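Local atomic coordinates of Bm4233, isoform b (Brugia malayi, PDB entry 6ANY), a protein that probably binds sterols or other lipids, as a venom allergen-like member of the CAP superfamily from a filarial parasite. Residues A[21-26]-A[103-108]; A[44-49]-A[176-181]; A[108-113]-A[132-137]; A[143-148]-A[165-170]. All coordinates share one frame; numbering follows the deposited sequence.

Interaction 1. Residues A[21-26]-A[103-108]; sequences NKFRSL and AGKSWW
F23 of helix 10-28 lays its phenyl ring against the indole of W108, the last residue of helix 99-108, and this face-to-face stack makes up most of the contact. The planes are 18° apart, and the phenyl centroid lies 4.0 Å from that of the indole's five-membered ring. The two side chains come from opposite directions and slide past each other. CB of F23 therefore stands 3.4 Å over the centroid of the six-membered ring of W108, nearly on its normal, as a CH-pi contact, while F23 CE2 reaches back to within 3.8 Å of W108 CB. Chi1 of W108 at -166° sets CG anti to the backbone N and carries the indole toward F23; the axes of the two short helical segments approach to 11.9 Å at 33°. K105 CG lies at the edge of the phenyl ring, 4.3 Å from F23 CZ, before its amine turns off to a salt bridge with E102. R24 offers W108 little more than its backbone N; its guanidinium points the other way and bonds L47 O and the carbonyls of M138 and W140. This aromatic helix-on-helix packing belongs to one helical layer of the alpha-beta-alpha sandwich of CAP proteins.

Interaction 2. Residues A[44-49]-A[176-181]; sequences KNMLLL and LIYELG. With NAG (2-acetamido-2-deoxy-beta-D-glucopyranose), chain C.
K44 and E179 meet through both backbone and side chain. K44 N donates to E179 O, 2.9 Å. From CB outward, the lysine runs along segment 176-181: with chi1 at 72°, CG is tucked between the backbone N and the carbonyl carbon, and the chain beyond it is extended. CB lies 3.9 Å from CA of G181, and CG keeps the same glycine on one hand and E179 OE1 on the other. CD continues past G181 CA and comes 3.9 Å from L180 O. CE then drops to 3.3 Å from E179 OE1, but NZ overshoots: it stands 4.3 Å from E179 OE1, near enough for attraction yet beyond a salt bridge. That oxygen instead takes the amide N-H of N45, with ND2 to OE1 3.1 Å and a fairly straight 161° at the hydrogen. E179 OE1 lies close to the amide plane of N45, whereas ND2 comes at the oxygen from above the carboxylate plane. A water links the backbones, donating to K44 O and, weakly, to N45 O while accepting from E179 N. Further inward, the methyl CE of M46 packs 3.7 Å from CG of Y178, whose hydroxyl is bonded to P41 O. L176, at the far end, touches the acetamide methyl of a glycan sugar. The loop segment 44-49 thus runs between helix 10-28, met by M46, L48 and L49, and strand 201-202, while strand 179-180 lies alongside its beginning.

Interaction 3. Residues A[108-113]-A[132-137]; sequences WSELPK and VLHFTQ
The ring of F135 drives its edge into the face of W108 opposite the one stacked on F23, a T-shaped pair with centroids 4.9 Å apart. The second segment reads HFTQ from H134 to Q137, matching the CAP1 signature of the family, and E110 and H134 probably correspond to the glutamate and histidine that line the central CAP cavity. One face of F135 is capped by L111, whose CB sits 3.6 Å from the ring centroid and close to its normal, while CD1 lies nearest CZ and CD2 nearest CE1. The third flat group, H134, receives E110 at its edge: ND1 to OE2 near the ring plane, with carboxylate and imidazole planes 53° apart. Their hydrogen bond is modelled at 2.4 Å between H134 ND1 and E110 OE2, a length too short to take literally. The W107 ring meets the imidazole as well, the planes not far from parallel. For F135, chi1 of 156° puts CG anti to the backbone N and brings the ring against L111 and W108. E110, its chain extended beyond CG, reaches the first turn of helix 133-138. There OE1 accepts a weak, bent bond from H134 N and, from above the carboxylate plane, a nearly straight one from F135 N, 3.0 Å from E110 OE1 with 168° at the hydrogen.

Interaction 4. Residues A[143-148]-A[165-170]; sequences THKIGC and HYSPAG
Backbone bonds come first between G147 and H165, which face each other as an antiparallel hydrogen-bonded pair: H165 N to G147 O is 2.7 Å, G147 N to H165 O 2.9 Å. Beyond them I146 and Y166 form a non-hydrogen-bonded pair, accompanied by CA-H...O contacts from Y166 CA to K145 O and from I146 CA to H165 O. The ladder resumes with S167 N to K145 O, 3.0 Å, then breaks its rhythm in a classic beta bulge. Both H144 N, 3.2 Å from S167 O, and K145 N, by a weak and bent bond, donate to that one carbonyl.

One side-chain hydrogen bond follows. T143 OG1 donates to P168 O at 2.8 Å, nearly along the C=O axis, and is itself bonded to Q137 NE2. The peptide before P168 is cis.

Apolar contacts gather on the face of I146 and Y166, beneath helices 10-28 and 133-138. I146, with CG1 anti to its backbone N (chi1 -175°), lies beside the tyrosine and points the same way, bringing CD1 to 3.6 Å from Y166 CE2. T143 CG2 sits at the ring edge, 3.7 Å from Y166 CB. On the other face, K145 CE passes 3.6 Å from S167 OG, next to helix 53-63.

H165 turns its imidazole to E81 and S58, and C148 is disulfide-bonded to C164 of the partner strand. H144 ND1, by contrast, is buried against P168 CD with no polar partner in the model. The disulfide ties the strands covalently just past the G147-H165 pair, while at the other end S167 O accepts two donors, so the extra residue of the bulge costs neither N-H its acceptor.

Overall arrangement
Interactions 1 and 3 are neighbours, with centres about 9 Å apart, sharing W108, where helix 99-108 gives way to helix 110-114. Interaction 4 joins the two central strands of the mixed sheet, its centre about 14 Å from that of interaction 1; R24 and W107 touch it from the helical side. Q137 ties interaction 3 to interaction 4 by hydrogen bonds to T143 and G170. Interaction 2 spans the longest chain separation, and interactions 3 and 4 fall between its two segments. N21 and R24 of helix 10-28 link interaction 1 to the 44-49 loop. Helix 10-28 thus touches the sheet, the helices and that loop, holding the parts together.

Interaction 1. Residues A[21-26]-A[103-108]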
# COMPACT_ATOMS: atom_id res chain seq x y z
N ASN A 21 -5.71 0.17 -5.08
CA ASN A 21 -5.68 0.20 -6.53
C ASN A 21 -6.38 1.44 -7.03
O ASN A 21 -5.98 2.03 -8.03
CB ASN A 21 -6.32 -1.01 -7.16
CG ASN A 21 -5.45 -2.20 -7.18
OD1 ASN A 21 -4.19 -2.08 -7.23
ND2 ASN A 21 -6.06 -3.37 -7.08
N LYS A 22 -7.46 1.83 -6.38
CA LYS A 22 -8.08 3.13 -6.69
C LYS A 22 -7.11 4.31 -6.50
O LYS A 22 -7.00 5.19 -7.38
CB LYS A 22 -9.31 3.37 -5.83
CG LYS A 22 -9.90 4.76 -5.98
CD LYS A 22 -11.27 4.79 -5.30
CE LYS A 22 -11.96 6.16 -5.31
NZ LYS A 22 -13.44 6.05 -5.23
N PHE A 23 -6.40 4.31 -5.37
CA PHE A 23 -5.37 5.30 -5.15
C PHE A 23 -4.37 5.33 -6.28
O PHE A 23 -4.02 6.40 -6.76
CB PHE A 23 -4.64 5.08 -3.81
CG PHE A 23 -5.44 5.50 -2.59
CD1 PHE A 23 -6.36 6.53 -2.64
CD2 PHE A 23 -5.22 4.89 -1.38
CE1 PHE A 23 -7.07 6.92 -1.51
CE2 PHE A 23 -5.91 5.26 -0.23
CZ PHE A 23 -6.82 6.29 -0.28
N ARG A 24 -3.89 4.15 -6.66
CA ARG A 24 -2.89 4.04 -7.69
C ARG A 24 -3.37 4.57 -9.00
O ARG A 24 -2.66 5.32 -9.65
CB ARG A 24 -2.44 2.59 -7.81
CG ARG A 24 -1.41 2.26 -6.75
CD ARG A 24 -1.37 0.78 -6.46
NE ARG A 24 -0.49 0.02 -7.35
CZ ARG A 24 0.82 -0.15 -7.20
NH1 ARG A 24 1.46 0.33 -6.13
NH2 ARG A 24 1.48 -0.91 -8.09
N SER A 25 -4.59 4.21 -9.38
CA SER A 25 -5.19 4.70 -10.62
C SER A 25 -5.39 6.21 -10.61
O SER A 25 -5.01 6.92 -11.57
CB SER A 25 -6.50 3.95 -10.88
OG SER A 25 -7.15 4.52 -11.96
N LEU A 26 -5.96 6.74 -9.54
CA LEU A 26 -6.11 8.22 -9.40
C LEU A 26 -4.77 8.89 -9.52
O LEU A 26 -4.66 9.89 -10.20
CB LEU A 26 -6.74 8.61 -8.07
CG LEU A 26 -8.23 8.30 -7.94
CD1 LEU A 26 -8.68 8.63 -6.54
CD2 LEU A 26 -9.13 9.08 -8.89
N ALA A 103 -6.12 2.40 7.63
CA ALA A 103 -4.69 2.40 7.54
C ALA A 103 -4.15 2.90 6.19
O ALA A 103 -3.13 3.55 6.15
CB ALA A 103 -4.14 1.01 7.79
N GLY A 104 -4.85 2.62 5.11
CA GLY A 104 -4.39 2.97 3.76
C GLY A 104 -4.55 4.44 3.63
O GLY A 104 -3.69 5.12 3.09
N LYS A 105 -5.61 4.98 4.17
CA LYS A 105 -5.84 6.46 4.13
C LYS A 105 -4.75 7.19 4.92
O LYS A 105 -4.23 8.23 4.50
CB LYS A 105 -7.20 6.81 4.72
CG LYS A 105 -8.32 6.78 3.72
CD LYS A 105 -9.68 6.63 4.38
CE LYS A 105 -10.01 7.85 5.19
NZ LYS A 105 -11.18 7.52 6.05
N SER A 106 -4.37 6.63 6.03
CA SER A 106 -3.35 7.22 6.87
C SER A 106 -1.98 7.21 6.19
O SER A 106 -1.37 8.22 6.03
CB SER A 106 -3.27 6.50 8.19
OG SER A 106 -2.19 7.01 8.90
N TRP A 107 -1.57 6.07 5.72
CA TRP A 107 -0.29 5.96 4.94
C TRP A 107 -0.28 6.85 3.70
O TRP A 107 0.70 7.58 3.41
CB TRP A 107 -0.03 4.50 4.55
CG TRP A 107 0.05 3.58 5.75
CD1 TRP A 107 0.46 3.92 6.99
CD2 TRP A 107 -0.32 2.19 5.82
NE1 TRP A 107 0.43 2.81 7.84
CE2 TRP A 107 -0.06 1.74 7.14
CE3 TRP A 107 -0.85 1.29 4.91
CZ2 TRP A 107 -0.32 0.43 7.55
CZ3 TRP A 107 -1.11 0.00 5.31
CH2 TRP A 107 -0.87 -0.40 6.65
N TRP A 108 -1.38 6.78 2.98
CA TRP A 108 -1.52 7.51 1.73
C TRP A 108 -1.53 9.01 1.96
O TRP A 108 -1.01 9.77 1.10
CB TRP A 108 -2.77 7.07 0.96
CG TRP A 108 -2.73 7.55 -0.45
CD1 TRP A 108 -3.19 8.78 -0.92
CD2 TRP A 108 -2.17 6.86 -1.59
NE1 TRP A 108 -2.95 8.85 -2.28
CE2 TRP A 108 -2.34 7.70 -2.71
CE3 TRP A 108 -1.53 5.64 -1.77
CZ2 TRP A 108 -1.96 7.32 -3.98
CZ3 TRP A 108 -1.15 5.28 -3.04
CH2 TRP A 108 -1.33 6.12 -4.11

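Interaction 2. Residues A[44-49]-A[176-181]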
# COMPACT_ATOMS: atom_id res chain seq x y z
N LYS A 44 2.70 5.36 -16.09
CA LYS A 44 2.48 4.15 -16.90
C LYS A 44 3.11 3.00 -16.19
O LYS A 44 3.91 3.17 -15.23
CB LYS A 44 3.03 4.30 -18.31
CG LYS A 44 4.55 4.27 -18.39
CD LYS A 44 5.02 4.49 -19.80
CE LYS A 44 6.33 3.80 -20.03
NZ LYS A 44 7.04 4.47 -21.18
N ASN A 45 2.72 1.82 -16.62
CA ASN A 45 3.17 0.56 -16.00
C ASN A 45 2.98 0.47 -14.45
O ASN A 45 3.75 -0.17 -13.76
CB ASN A 45 4.61 0.26 -16.39
CG ASN A 45 4.75 -0.14 -17.84
OD1 ASN A 45 3.91 -0.81 -18.38
ND2 ASN A 45 5.82 0.29 -18.46
N MET A 46 1.93 1.09 -13.92
CA MET A 46 1.64 0.97 -12.48
C MET A 46 0.86 -0.34 -12.35
O MET A 46 -0.22 -0.46 -12.89
CB MET A 46 0.84 2.18 -12.01
CG MET A 46 0.21 2.07 -10.62
SD MET A 46 1.47 2.41 -9.38
CE MET A 46 1.54 4.15 -9.42
N LEU A 47 1.44 -1.31 -11.65
CA LEU A 47 0.82 -2.64 -11.53
C LEU A 47 -0.43 -2.66 -10.66
O LEU A 47 -0.52 -1.95 -9.63
CB LEU A 47 1.85 -3.67 -11.01
CG LEU A 47 3.06 -3.87 -11.93
CD1 LEU A 47 4.10 -4.81 -11.34
CD2 LEU A 47 2.63 -4.29 -13.36
N LEU A 48 -1.39 -3.50 -11.05
CA LEU A 48 -2.59 -3.69 -10.30
C LEU A 48 -2.31 -4.67 -9.11
O LEU A 48 -1.90 -5.82 -9.29
CB LEU A 48 -3.69 -4.22 -11.18
CG LEU A 48 -5.12 -4.17 -10.64
CD1 LEU A 48 -6.16 -3.98 -11.73
CD2 LEU A 48 -5.49 -5.47 -9.97
N LEU A 49 -2.49 -4.19 -7.90
CA LEU A 49 -2.22 -5.02 -6.71
C LEU A 49 -3.13 -6.23 -6.60
O LEU A 49 -4.30 -6.15 -6.86
CB LEU A 49 -2.27 -4.21 -5.42
CG LEU A 49 -1.39 -2.99 -5.33
CD1 LEU A 49 -1.60 -2.30 -3.97
CD2 LEU A 49 0.08 -3.35 -5.51
N LEU A 176 12.80 5.24 -9.49
CA LEU A 176 11.56 6.01 -9.57
C LEU A 176 10.46 5.29 -8.80
O LEU A 176 10.40 4.07 -8.84
CB LEU A 176 11.10 6.18 -11.03
CG LEU A 176 12.13 6.83 -12.00
CD1 LEU A 176 11.51 6.87 -13.39
CD2 LEU A 176 12.61 8.22 -11.55
N ILE A 177 9.55 6.03 -8.23
CA ILE A 177 8.42 5.46 -7.50
C ILE A 177 7.49 4.73 -8.49
O ILE A 177 7.08 3.58 -8.27
CB ILE A 177 7.66 6.57 -6.76
CG1 ILE A 177 8.61 7.21 -5.71
CG2 ILE A 177 6.37 6.00 -6.10
CD1 ILE A 177 8.22 8.60 -5.34
N TYR A 178 7.22 5.42 -9.59
CA TYR A 178 6.54 4.83 -10.73
C TYR A 178 7.00 5.49 -12.02
O TYR A 178 7.54 6.55 -11.99
CB TYR A 178 5.02 4.91 -10.58
CG TYR A 178 4.41 6.30 -10.47
CD1 TYR A 178 4.28 6.91 -9.24
CD2 TYR A 178 3.91 6.97 -11.60
CE1 TYR A 178 3.72 8.16 -9.10
CE2 TYR A 178 3.35 8.26 -11.49
CZ TYR A 178 3.26 8.87 -10.23
OH TYR A 178 2.70 10.14 -10.07
N GLU A 179 6.82 4.83 -13.16
CA GLU A 179 7.30 5.35 -14.47
C GLU A 179 6.38 6.48 -14.96
O GLU A 179 5.16 6.36 -14.91
CB GLU A 179 7.38 4.27 -15.56
CG GLU A 179 8.24 3.10 -15.21
CD GLU A 179 8.16 2.00 -16.29
OE1 GLU A 179 7.85 2.40 -17.48
OE2 GLU A 179 8.41 0.80 -15.92
N LEU A 180 6.99 7.56 -15.44
CA LEU A 180 6.28 8.66 -16.09
C LEU A 180 5.77 8.27 -17.46
O LEU A 180 6.50 7.76 -18.29
CB LEU A 180 7.17 9.87 -16.26
CG LEU A 180 7.71 10.47 -14.93
CD1 LEU A 180 8.50 11.71 -15.24
CD2 LEU A 180 6.58 10.85 -14.02
N GLY A 181 4.47 8.41 -17.66
CA GLY A 181 3.86 8.05 -18.92
C GLY A 181 2.37 8.20 -18.86
O GLY A 181 1.80 8.86 -17.98
C1 NAG C . 17.88 9.69 -9.28
C2 NAG C . 18.28 8.86 -10.48
C3 NAG C . 19.75 8.45 -10.34
C4 NAG C . 20.63 9.65 -9.99
C5 NAG C . 20.04 10.43 -8.80
C6 NAG C . 20.80 11.69 -8.44
C7 NAG C . 16.62 7.55 -11.68
C8 NAG C . 15.90 6.24 -11.76
N2 NAG C . 17.38 7.73 -10.61
O3 NAG C . 20.20 7.87 -11.56
O4 NAG C . 21.96 9.19 -9.67
O5 NAG C . 18.71 10.82 -9.11
O6 NAG C . 21.08 12.44 -9.63
O7 NAG C . 16.51 8.40 -12.55
O HOH W 1 5.24 2.21 -12.94

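Interaction 3. Residues A[108-113]-A[132-137]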
# COMPACT_ATOMS: atom_id res chain seq x y z
N TRP A 108 -1.38 6.78 2.98
CA TRP A 108 -1.52 7.51 1.73
C TRP A 108 -1.53 9.01 1.96
O TRP A 108 -1.01 9.77 1.10
CB TRP A 108 -2.77 7.07 0.96
CG TRP A 108 -2.73 7.55 -0.45
CD1 TRP A 108 -3.19 8.78 -0.92
CD2 TRP A 108 -2.17 6.86 -1.59
NE1 TRP A 108 -2.95 8.85 -2.28
CE2 TRP A 108 -2.34 7.70 -2.71
CE3 TRP A 108 -1.53 5.64 -1.77
CZ2 TRP A 108 -1.96 7.32 -3.98
CZ3 TRP A 108 -1.15 5.28 -3.04
CH2 TRP A 108 -1.33 6.12 -4.11
N SER A 109 -2.03 9.45 3.13
CA SER A 109 -2.13 10.87 3.42
C SER A 109 -0.76 11.56 3.45
O SER A 109 -0.68 12.79 3.44
CB SER A 109 -2.83 11.12 4.79
OG SER A 109 -1.94 10.85 5.91
N GLU A 110 0.31 10.77 3.52
CA GLU A 110 1.68 11.32 3.38
C GLU A 110 1.89 12.11 2.10
O GLU A 110 2.72 13.05 2.09
CB GLU A 110 2.75 10.22 3.53
CG GLU A 110 2.87 9.70 4.94
CD GLU A 110 3.73 8.48 5.06
OE1 GLU A 110 4.16 7.91 4.04
OE2 GLU A 110 3.99 8.07 6.22
N LEU A 111 1.13 11.78 1.04
CA LEU A 111 1.35 12.45 -0.22
C LEU A 111 1.00 13.94 -0.15
O LEU A 111 1.87 14.80 -0.44
CB LEU A 111 0.64 11.74 -1.37
CG LEU A 111 0.40 12.61 -2.64
CD1 LEU A 111 1.71 12.87 -3.37
CD2 LEU A 111 -0.59 11.97 -3.56
N PRO A 112 -0.27 14.26 0.21
CA PRO A 112 -0.66 15.68 0.25
C PRO A 112 -0.05 16.43 1.40
O PRO A 112 0.28 17.61 1.25
CB PRO A 112 -2.18 15.62 0.36
CG PRO A 112 -2.48 14.26 0.84
CD PRO A 112 -1.47 13.40 0.25
N LYS A 113 0.19 15.77 2.52
CA LYS A 113 0.74 16.44 3.74
C LYS A 113 2.25 16.56 3.82
O LYS A 113 2.70 17.55 4.34
CB LYS A 113 0.28 15.74 5.01
CG LYS A 113 -1.20 15.54 5.13
CD LYS A 113 -2.04 16.80 4.91
CE LYS A 113 -2.49 17.48 6.19
NZ LYS A 113 -3.85 18.11 6.07
N VAL A 132 7.66 9.80 3.75
CA VAL A 132 6.62 9.56 2.77
C VAL A 132 6.71 8.10 2.32
O VAL A 132 6.04 7.71 1.35
CB VAL A 132 6.80 10.49 1.55
CG1 VAL A 132 6.58 11.93 1.98
CG2 VAL A 132 8.19 10.29 0.95
N LEU A 133 7.50 7.31 3.06
CA LEU A 133 7.77 5.94 2.70
C LEU A 133 6.58 5.00 2.79
O LEU A 133 6.57 3.98 2.07
CB LEU A 133 8.96 5.37 3.50
CG LEU A 133 10.32 6.00 3.06
CD1 LEU A 133 11.53 5.43 3.84
CD2 LEU A 133 10.58 5.82 1.53
N HIS A 134 5.57 5.33 3.62
CA HIS A 134 4.38 4.50 3.67
C HIS A 134 3.60 4.68 2.36
O HIS A 134 3.20 3.73 1.70
CB HIS A 134 3.52 4.77 4.90
CG HIS A 134 4.27 4.73 6.18
ND1 HIS A 134 4.80 5.86 6.76
CD2 HIS A 134 4.68 3.68 6.94
CE1 HIS A 134 5.48 5.51 7.83
NE2 HIS A 134 5.44 4.19 7.96
N PHE A 135 3.42 5.93 1.98
CA PHE A 135 2.77 6.31 0.76
C PHE A 135 3.55 5.74 -0.46
O PHE A 135 2.96 5.19 -1.35
CB PHE A 135 2.70 7.83 0.65
CG PHE A 135 2.59 8.32 -0.76
CD1 PHE A 135 1.45 8.10 -1.48
CD2 PHE A 135 3.64 8.98 -1.36
CE1 PHE A 135 1.34 8.55 -2.81
CE2 PHE A 135 3.58 9.38 -2.67
CZ PHE A 135 2.44 9.14 -3.41
N THR A 136 4.88 5.86 -0.47
CA THR A 136 5.66 5.46 -1.63
C THR A 136 5.56 3.96 -1.88
O THR A 136 5.37 3.56 -3.03
CB THR A 136 7.09 5.97 -1.58
OG1 THR A 136 7.74 5.57 -0.37
CG2 THR A 136 7.15 7.53 -1.76
N GLN A 137 5.48 3.16 -0.81
CA GLN A 137 5.27 1.73 -0.94
C GLN A 137 3.89 1.45 -1.51
O GLN A 137 3.74 0.58 -2.34
CB GLN A 137 5.48 1.06 0.40
CG GLN A 137 5.21 -0.41 0.46
CD GLN A 137 6.12 -1.20 -0.44
OE1 GLN A 137 7.20 -1.67 -0.01
NE2 GLN A 137 5.67 -1.43 -1.68

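Interaction 4. Residues A[143-148]-A[165-170]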
# COMPACT_ATOMS: atom_id res chain seq x y z
N THR A 143 5.55 -2.87 -7.31
CA THR A 143 4.91 -3.75 -6.33
C THR A 143 3.61 -4.25 -6.95
O THR A 143 2.92 -3.47 -7.57
CB THR A 143 4.61 -2.97 -5.03
OG1 THR A 143 5.86 -2.53 -4.44
CG2 THR A 143 3.86 -3.84 -4.05
N HIS A 144 3.31 -5.54 -6.80
CA HIS A 144 2.06 -6.11 -7.31
C HIS A 144 1.35 -7.05 -6.39
O HIS A 144 0.29 -7.54 -6.73
CB HIS A 144 2.23 -6.76 -8.71
CG HIS A 144 3.10 -7.97 -8.75
ND1 HIS A 144 4.48 -7.90 -8.84
CD2 HIS A 144 2.77 -9.29 -8.87
CE1 HIS A 144 4.96 -9.13 -8.97
NE2 HIS A 144 3.95 -9.98 -9.00
N LYS A 145 1.89 -7.25 -5.19
CA LYS A 145 1.32 -8.18 -4.20
C LYS A 145 1.14 -7.50 -2.87
O LYS A 145 2.01 -6.78 -2.41
CB LYS A 145 2.23 -9.40 -4.01
CG LYS A 145 2.43 -10.17 -5.31
CD LYS A 145 3.10 -11.51 -5.15
CE LYS A 145 4.62 -11.40 -5.34
NZ LYS A 145 5.28 -12.77 -5.38
N ILE A 146 0.03 -7.75 -2.21
CA ILE A 146 -0.24 -7.11 -0.91
C ILE A 146 -0.93 -8.13 -0.03
O ILE A 146 -1.73 -8.89 -0.50
CB ILE A 146 -1.06 -5.83 -1.05
CG1 ILE A 146 -1.19 -5.17 0.33
CG2 ILE A 146 -2.45 -6.10 -1.66
CD1 ILE A 146 -1.81 -3.79 0.28
N GLY A 147 -0.59 -8.11 1.25
CA GLY A 147 -1.27 -8.92 2.21
C GLY A 147 -1.15 -8.24 3.56
O GLY A 147 -0.11 -7.64 3.88
N CYS A 148 -2.23 -8.33 4.32
CA CYS A 148 -2.34 -7.55 5.55
C CYS A 148 -2.91 -8.35 6.69
O CYS A 148 -3.64 -9.34 6.50
CB CYS A 148 -3.21 -6.31 5.39
SG CYS A 148 -2.80 -5.22 4.00
N HIS A 165 2.02 -6.10 4.26
CA HIS A 165 3.23 -6.52 3.53
C HIS A 165 3.08 -6.45 2.02
O HIS A 165 2.03 -6.79 1.46
CB HIS A 165 3.60 -7.94 3.92
CG HIS A 165 4.21 -8.03 5.28
ND1 HIS A 165 4.54 -9.22 5.87
CD2 HIS A 165 4.58 -7.07 6.15
CE1 HIS A 165 5.10 -9.00 7.04
NE2 HIS A 165 5.16 -7.69 7.22
N TYR A 166 4.14 -6.01 1.36
CA TYR A 166 4.12 -5.73 -0.09
C TYR A 166 5.24 -6.43 -0.77
O TYR A 166 6.35 -6.46 -0.24
CB TYR A 166 4.25 -4.24 -0.35
CG TYR A 166 3.29 -3.35 0.45
CD1 TYR A 166 3.48 -3.12 1.79
CD2 TYR A 166 2.19 -2.76 -0.16
CE1 TYR A 166 2.61 -2.32 2.51
CE2 TYR A 166 1.32 -2.00 0.53
CZ TYR A 166 1.53 -1.77 1.87
OH TYR A 166 0.60 -0.95 2.46
N SER A 167 4.99 -6.97 -1.95
CA SER A 167 6.03 -7.65 -2.72
C SER A 167 5.82 -7.46 -4.22
O SER A 167 4.71 -7.60 -4.73
CB SER A 167 6.07 -9.14 -2.38
OG SER A 167 7.02 -9.82 -3.18
N PRO A 168 6.90 -7.13 -4.94
CA PRO A 168 8.22 -6.95 -4.33
C PRO A 168 8.27 -5.66 -3.53
O PRO A 168 7.45 -4.77 -3.72
CB PRO A 168 9.15 -6.86 -5.54
CG PRO A 168 8.29 -6.31 -6.62
CD PRO A 168 6.92 -6.88 -6.39
N ALA A 169 9.24 -5.58 -2.63
CA ALA A 169 9.41 -4.44 -1.78
C ALA A 169 9.73 -3.21 -2.58
O ALA A 169 10.43 -3.27 -3.51
CB ALA A 169 10.45 -4.69 -0.72
N GLY A 170 9.09 -2.13 -2.20
CA GLY A 170 9.23 -0.84 -2.80
C GLY A 170 10.36 -0.06 -2.11
O GLY A 170 11.12 -0.60 -1.32